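Local coordinates for member of DUF4221 family (Bacteroides vulgatus, PDB 3S9J), which is of unknown function but folds as a six-bladed beta-propeller and carries bound sodium ions in the crystal, at residues 16-21 with 355-360; 154-159 with 193-198. All coordinates share one frame; numbering follows the deposited sequence. Where two conformers were deposited one is given.

In the fold
The N-terminal strand 8-19 carries the first half of interaction 1, and the last strand, 354-364, carries the second, so this contact closes a loop of 333 intervening residues and ties the two ends of the chain into one four-stranded blade. Between these ends the chain builds the other blades in order. Interaction 2 is nested inside that loop: residues 154-159, in the loop between strands 144-148 and 165-171 of one blade, meet residues 193-198, which lead from that blade to the next. It closes only 33 residues. The two contacts lie on opposite sides of the chain's centre, about 40 Å apart between their centres, and do not touch.

Interaction 1: 16-21 with 355-360; sequences LAFPLD and LVFTCF. With NA (sodium ion), chain C.
Phe18 and Phe357 meet ring edge to ring edge, CE2 of each near the plane of the other ring, at 4.0 Å between Phe18 CE2 and Phe357 CE2. With its CG turned away from its own carbonyl carbon (chi1 -56°), Phe18 also runs alongside Leu355, pointing the same way, and its CD2 rests 4.1 Å from Leu355 CD2. Leu20 crosses over the base of Leu355, bringing its CD1 to 4.1 Å from Leu355 CB. Reducing Phe18 to an alanine would probably leave the CE2 edge of Phe357 and the CD2 methyl of Leu355 without their neighbour, and Phe57 of the adjoining blade without its ring partner. The side chains are held in register by two hydrogen-bonded pairs, Leu16 with Phe357 and Phe18 with Leu355; Phe18 N to Leu355 O, at 2.8 Å, is nearly straight (170°). Beyond the strand, Asp21 O binds a sodium ion at 2.4 Å, together with Thr24 O, Asn353 OD1 and two waters. The strand axes run antiparallel at 175°, and the N-terminal strand completes a sheet otherwise built from the last three strands, the Velcro closure of a beta-propeller.

Interaction 2: 154-159 with 193-198; sequences PDMKKE and DNIAGG. With FMT (formic acid), chain F.
Pro154 and Asp155 pass beside Asn194 and Asp193 with CA atoms 5.1 Å apart for Pro154 and Asn194 and 4.5 Å for Asp155 and Asp193, yet no direct hydrogen bond joins the two backbones. In the six-bladed propeller this is a surface contact between a loop within one blade and the linker to the next, whose short, weakly bonded strand at about 195-197 pairs with 249-250. A water bridges the gap instead: it donates to Pro154 O and accepts from Ile195 N, the latter at 2.9 Å. Asn194 lies alongside the proline ring, pointing the same way, with its OD1 3.5 Å from Pro154 CB. Asp155 CB lies 3.4 Å from Asp193 O, a van der Waals approach, while the carboxylate of Asp155 leads away. The apolar part of the contact is made by Met156, modelled as selenomethionine, which crosses Ile195 obliquely with its CG 3.8 Å from Ile195 CD1. Successive bends (chi2 -74°, chi3 -70°) carry the rest of this chain away from Ile195, and the side chain also packs on Ile151, Trp161 and Thr164. Lys157 NZ stands 5.0 Å from Asp193 OD1, too far for a salt bridge, though its charge may partly offset the nearby acidic groups. At the far end of 193-198, a formic acid molecule, probably from the crystallisation liquor, is also bonded to Gly200 N; it takes a nearly straight hydrogen bond (168°) from Gly198 N to its O1, at 2.9 Å.

Interaction 1: 16-21 with 355-360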
loop_
_atom_site.group_PDB
_atom_site.type_symbol
_atom_site.label_atom_id
_atom_site.label_comp_id
_atom_site.label_asym_id
_atom_site.label_seq_id
_atom_site.Cartn_x
_atom_site.Cartn_y
_atom_site.Cartn_z
ATOM N N LEU A 16 20.194 2.873 -3.861
ATOM C CA LEU A 16 20.107 3.978 -2.914
ATOM C C LEU A 16 20.343 3.391 -1.554
ATOM O O LEU A 16 19.816 2.311 -1.225
ATOM C CB LEU A 16 18.727 4.640 -2.870
ATOM C CG LEU A 16 18.161 5.357 -4.080
ATOM C CD1 LEU A 16 16.707 5.730 -3.744
ATOM C CD2 LEU A 16 18.987 6.574 -4.498
ATOM N N ALA A 17 21.141 4.074 -0.741
ATOM C CA ALA A 17 21.421 3.595 0.615
ATOM C C ALA A 17 21.393 4.760 1.591
ATOM O O ALA A 17 22.148 5.726 1.429
ATOM C CB ALA A 17 22.759 2.837 0.702
ATOM N N PHE A 18 20.540 4.657 2.591
ATOM C CA PHE A 18 20.418 5.661 3.622
ATOM C C PHE A 18 20.943 5.129 4.968
ATOM O O PHE A 18 20.306 4.273 5.606
ATOM C CB PHE A 18 18.965 6.109 3.801
ATOM C CG PHE A 18 18.302 6.615 2.549
ATOM C CD1 PHE A 18 18.432 7.948 2.165
ATOM C CD2 PHE A 18 17.481 5.782 1.796
ATOM C CE1 PHE A 18 17.793 8.420 1.009
ATOM C CE2 PHE A 18 16.854 6.232 0.651
ATOM C CZ PHE A 18 16.992 7.557 0.256
ATOM N N PRO A 19 22.064 5.669 5.443
ATOM C CA PRO A 19 22.568 5.258 6.733
ATOM C C PRO A 19 21.663 5.757 7.847
ATOM O O PRO A 19 21.196 6.887 7.816
ATOM C CB PRO A 19 23.960 5.906 6.812
ATOM C CG PRO A 19 24.315 6.183 5.415
ATOM C CD PRO A 19 23.026 6.569 4.759
ATOM N N LEU A 20 21.419 4.883 8.814
ATOM C CA LEU A 20 20.509 5.150 9.928
ATOM C C LEU A 20 21.250 5.043 11.251
ATOM O O LEU A 20 22.380 4.576 11.318
ATOM C CB LEU A 20 19.341 4.136 9.897
ATOM C CG LEU A 20 18.586 3.908 8.570
ATOM C CD1 LEU A 20 17.520 2.803 8.737
ATOM C CD2 LEU A 20 17.922 5.224 8.032
ATOM N N ASP A 21 20.598 5.455 12.314
ATOM C CA ASP A 21 21.046 5.139 13.654
ATOM C C ASP A 21 19.823 4.757 14.485
ATOM O O ASP A 21 18.775 4.432 13.926
ATOM C CB ASP A 21 21.838 6.289 14.276
ATOM C CG ASP A 21 20.996 7.531 14.569
ATOM O OD1 ASP A 21 19.759 7.552 14.387
ATOM O OD2 ASP A 21 21.598 8.546 14.982
ATOM N N LEU A 355 19.101 1.667 5.238
ATOM C CA LEU A 355 17.912 1.476 4.399
ATOM C C LEU A 355 18.335 1.476 2.940
ATOM O O LEU A 355 18.860 2.458 2.430
ATOM C CB LEU A 355 16.846 2.521 4.657
ATOM C CG LEU A 355 15.604 2.503 3.792
ATOM C CD1 LEU A 355 14.785 1.194 3.979
ATOM C CD2 LEU A 355 14.750 3.763 4.154
ATOM N N VAL A 356 18.163 0.335 2.271
ATOM C CA VAL A 356 18.733 0.104 0.939
ATOM C C VAL A 356 17.625 -0.210 -0.041
ATOM O O VAL A 356 16.722 -0.997 0.279
ATOM C CB VAL A 356 19.734 -1.078 0.927
ATOM C CG1 VAL A 356 20.273 -1.361 -0.475
ATOM C CG2 VAL A 356 20.895 -0.810 1.894
ATOM N N PHE A 357 17.703 0.410 -1.211
ATOM C CA PHE A 357 16.799 0.144 -2.335
ATOM C C PHE A 357 17.568 -0.098 -3.601
ATOM O O PHE A 357 18.599 0.536 -3.831
ATOM C CB PHE A 357 15.863 1.342 -2.599
ATOM C CG PHE A 357 14.954 1.690 -1.485
ATOM C CD1 PHE A 357 13.689 1.111 -1.395
ATOM C CD2 PHE A 357 15.309 2.649 -0.552
ATOM C CE1 PHE A 357 12.825 1.456 -0.393
ATOM C CE2 PHE A 357 14.441 3.018 0.449
ATOM C CZ PHE A 357 13.212 2.412 0.567
ATOM N N THR A 358 17.070 -1.002 -4.447
ATOM C CA THR A 358 17.581 -1.148 -5.788
ATOM C C THR A 358 16.581 -0.539 -6.770
ATOM O O THR A 358 15.376 -0.764 -6.653
ATOM C CB THR A 358 17.852 -2.615 -6.122
ATOM O OG1 THR A 358 18.897 -3.085 -5.262
ATOM C CG2 THR A 358 18.265 -2.760 -7.584
ATOM N N CYS A 359 17.091 0.244 -7.720
ATOM C CA CYS A 359 16.285 0.848 -8.762
ATOM C C CYS A 359 16.213 -0.085 -9.957
ATOM O O CYS A 359 17.249 -0.521 -10.461
ATOM C CB CYS A 359 16.918 2.167 -9.209
ATOM S SG CYS A 359 15.949 3.043 -10.442
ATOM N N PHE A 360 14.999 -0.395 -10.381
ATOM C CA PHE A 360 14.749 -1.219 -11.557
ATOM C C PHE A 360 14.213 -0.393 -12.695
ATOM O O PHE A 360 13.213 0.299 -12.544
ATOM C CB PHE A 360 13.774 -2.344 -11.226
ATOM C CG PHE A 360 14.366 -3.350 -10.310
ATOM C CD1 PHE A 360 15.082 -4.428 -10.819
ATOM C CD2 PHE A 360 14.297 -3.171 -8.938
ATOM C CE1 PHE A 360 15.687 -5.346 -9.970
ATOM C CE2 PHE A 360 14.896 -4.058 -8.082
ATOM C CZ PHE A 360 15.613 -5.160 -8.594
HETATM NA NA NA C . 17.867 2.360 13.227
HETATM O O HOH W 1 17.060 0.264 12.362
HETATM O O HOH W 2 16.179 2.287 15.298
#

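Interaction 2: 154-159 with 193-198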
loop_
_atom_site.group_PDB
_atom_site.type_symbol
_atom_site.label_atom_id
_atom_site.label_comp_id
_atom_site.label_asym_id
_atom_site.label_seq_id
_atom_site.Cartn_x
_atom_site.Cartn_y
_atom_site.Cartn_z
ATOM N N PRO A 154 -19.566 -9.026 10.175
ATOM C CA PRO A 154 -18.657 -10.147 10.113
ATOM C C PRO A 154 -19.136 -11.320 9.227
ATOM O O PRO A 154 -18.293 -12.031 8.663
ATOM C CB PRO A 154 -18.556 -10.589 11.576
ATOM C CG PRO A 154 -19.874 -10.240 12.158
ATOM C CD PRO A 154 -20.304 -8.981 11.454
ATOM N N ASP A 155 -20.455 -11.513 9.116
ATOM C CA ASP A 155 -21.034 -12.688 8.426
ATOM C C ASP A 155 -21.601 -12.334 7.044
ATOM O O ASP A 155 -22.818 -12.293 6.817
ATOM C CB ASP A 155 -22.115 -13.361 9.294
ATOM C CG ASP A 155 -23.264 -12.414 9.665
ATOM O OD1 ASP A 155 -22.984 -11.228 9.960
ATOM O OD2 ASP A 155 -24.437 -12.867 9.656
HETATM N N MSE A 156 -20.693 -12.093 6.115
HETATM C CA MSE A 156 -21.061 -11.654 4.780
HETATM C C MSE A 156 -21.718 -12.778 4.011
HETATM O O MSE A 156 -21.220 -13.909 4.009
HETATM C CB MSE A 156 -19.833 -11.156 4.031
HETATM C CG MSE A 156 -19.178 -9.929 4.664
HETATM SE SE MSE A 156 -20.213 -8.313 4.362
HETATM C CE MSE A 156 -19.907 -8.118 2.451
ATOM N N LYS A 157 -22.835 -12.454 3.362
ATOM C CA LYS A 157 -23.461 -13.338 2.391
ATOM C C LYS A 157 -23.096 -12.862 0.989
ATOM O O LYS A 157 -22.677 -11.725 0.818
ATOM C CB LYS A 157 -24.986 -13.346 2.575
ATOM C CG LYS A 157 -25.458 -13.547 4.038
ATOM C CD LYS A 157 -25.072 -14.921 4.603
ATOM C CE LYS A 157 -25.142 -14.954 6.135
ATOM N NZ LYS A 157 -24.393 -16.107 6.718
ATOM N N LYS A 158 -23.246 -13.734 -0.008
ATOM C CA LYS A 158 -22.933 -13.403 -1.408
ATOM C C LYS A 158 -23.540 -12.063 -1.830
ATOM O O LYS A 158 -22.904 -11.275 -2.543
ATOM C CB LYS A 158 -23.417 -14.523 -2.354
ATOM C CG LYS A 158 -23.807 -14.067 -3.765
ATOM N N GLU A 159 -24.767 -11.824 -1.375
ATOM C CA GLU A 159 -25.553 -10.665 -1.759
ATOM C C GLU A 159 -25.011 -9.375 -1.171
ATOM O O GLU A 159 -25.300 -8.303 -1.685
ATOM C CB GLU A 159 -27.008 -10.808 -1.296
ATOM C CG GLU A 159 -27.806 -11.865 -2.057
ATOM C CD GLU A 159 -27.513 -13.297 -1.608
ATOM O OE1 GLU A 159 -26.965 -13.482 -0.490
ATOM O OE2 GLU A 159 -27.846 -14.230 -2.380
ATOM N N ASP A 193 -19.354 -17.412 9.252
ATOM C CA ASP A 193 -19.824 -16.564 10.341
ATOM C C ASP A 193 -18.845 -15.439 10.622
ATOM O O ASP A 193 -19.269 -14.336 10.941
ATOM C CB ASP A 193 -20.040 -17.368 11.625
ATOM C CG ASP A 193 -21.305 -18.210 11.589
ATOM O OD1 ASP A 193 -22.273 -17.829 10.891
ATOM O OD2 ASP A 193 -21.318 -19.252 12.274
ATOM N N ASN A 194 -17.540 -15.732 10.522
ATOM C CA ASN A 194 -16.488 -14.750 10.724
ATOM C C ASN A 194 -15.316 -14.966 9.762
ATOM O O ASN A 194 -14.706 -16.054 9.712
ATOM C CB ASN A 194 -15.996 -14.764 12.175
ATOM C CG ASN A 194 -17.099 -14.372 13.177
ATOM O OD1 ASN A 194 -17.240 -13.202 13.539
ATOM N ND2 ASN A 194 -17.898 -15.355 13.591
ATOM N N ILE A 195 -15.009 -13.915 9.008
ATOM C CA ILE A 195 -14.015 -13.969 7.939
ATOM C C ILE A 195 -12.649 -13.613 8.488
ATOM O O ILE A 195 -12.491 -12.593 9.171
ATOM C CB ILE A 195 -14.382 -12.999 6.784
ATOM C CG1 ILE A 195 -15.669 -13.440 6.105
ATOM C CG2 ILE A 195 -13.235 -12.904 5.741
ATOM C CD1 ILE A 195 -16.316 -12.320 5.303
ATOM N N ALA A 196 -11.662 -14.448 8.158
ATOM C CA ALA A 196 -10.276 -14.312 8.639
ATOM C C ALA A 196 -9.428 -13.436 7.724
ATOM O O ALA A 196 -8.425 -12.856 8.164
ATOM C CB ALA A 196 -9.618 -15.698 8.777
ATOM N N GLY A 197 -9.823 -13.334 6.466
ATOM C CA GLY A 197 -9.186 -12.387 5.503
ATOM C C GLY A 197 -9.552 -12.859 4.109
ATOM O O GLY A 197 -10.454 -13.691 3.964
ATOM N N GLY A 198 -8.842 -12.380 3.087
ATOM C CA GLY A 198 -9.038 -12.880 1.719
ATOM C C GLY A 198 -9.674 -11.876 0.769
ATOM O O GLY A 198 -9.695 -12.084 -0.433
HETATM C C FMT F . -6.267 -10.229 2.568
HETATM O O1 FMT F . -6.632 -10.600 3.681
HETATM O O2 FMT F . -6.864 -10.527 1.539
HETATM O O HOH W 3 -15.971 -11.237 9.323
#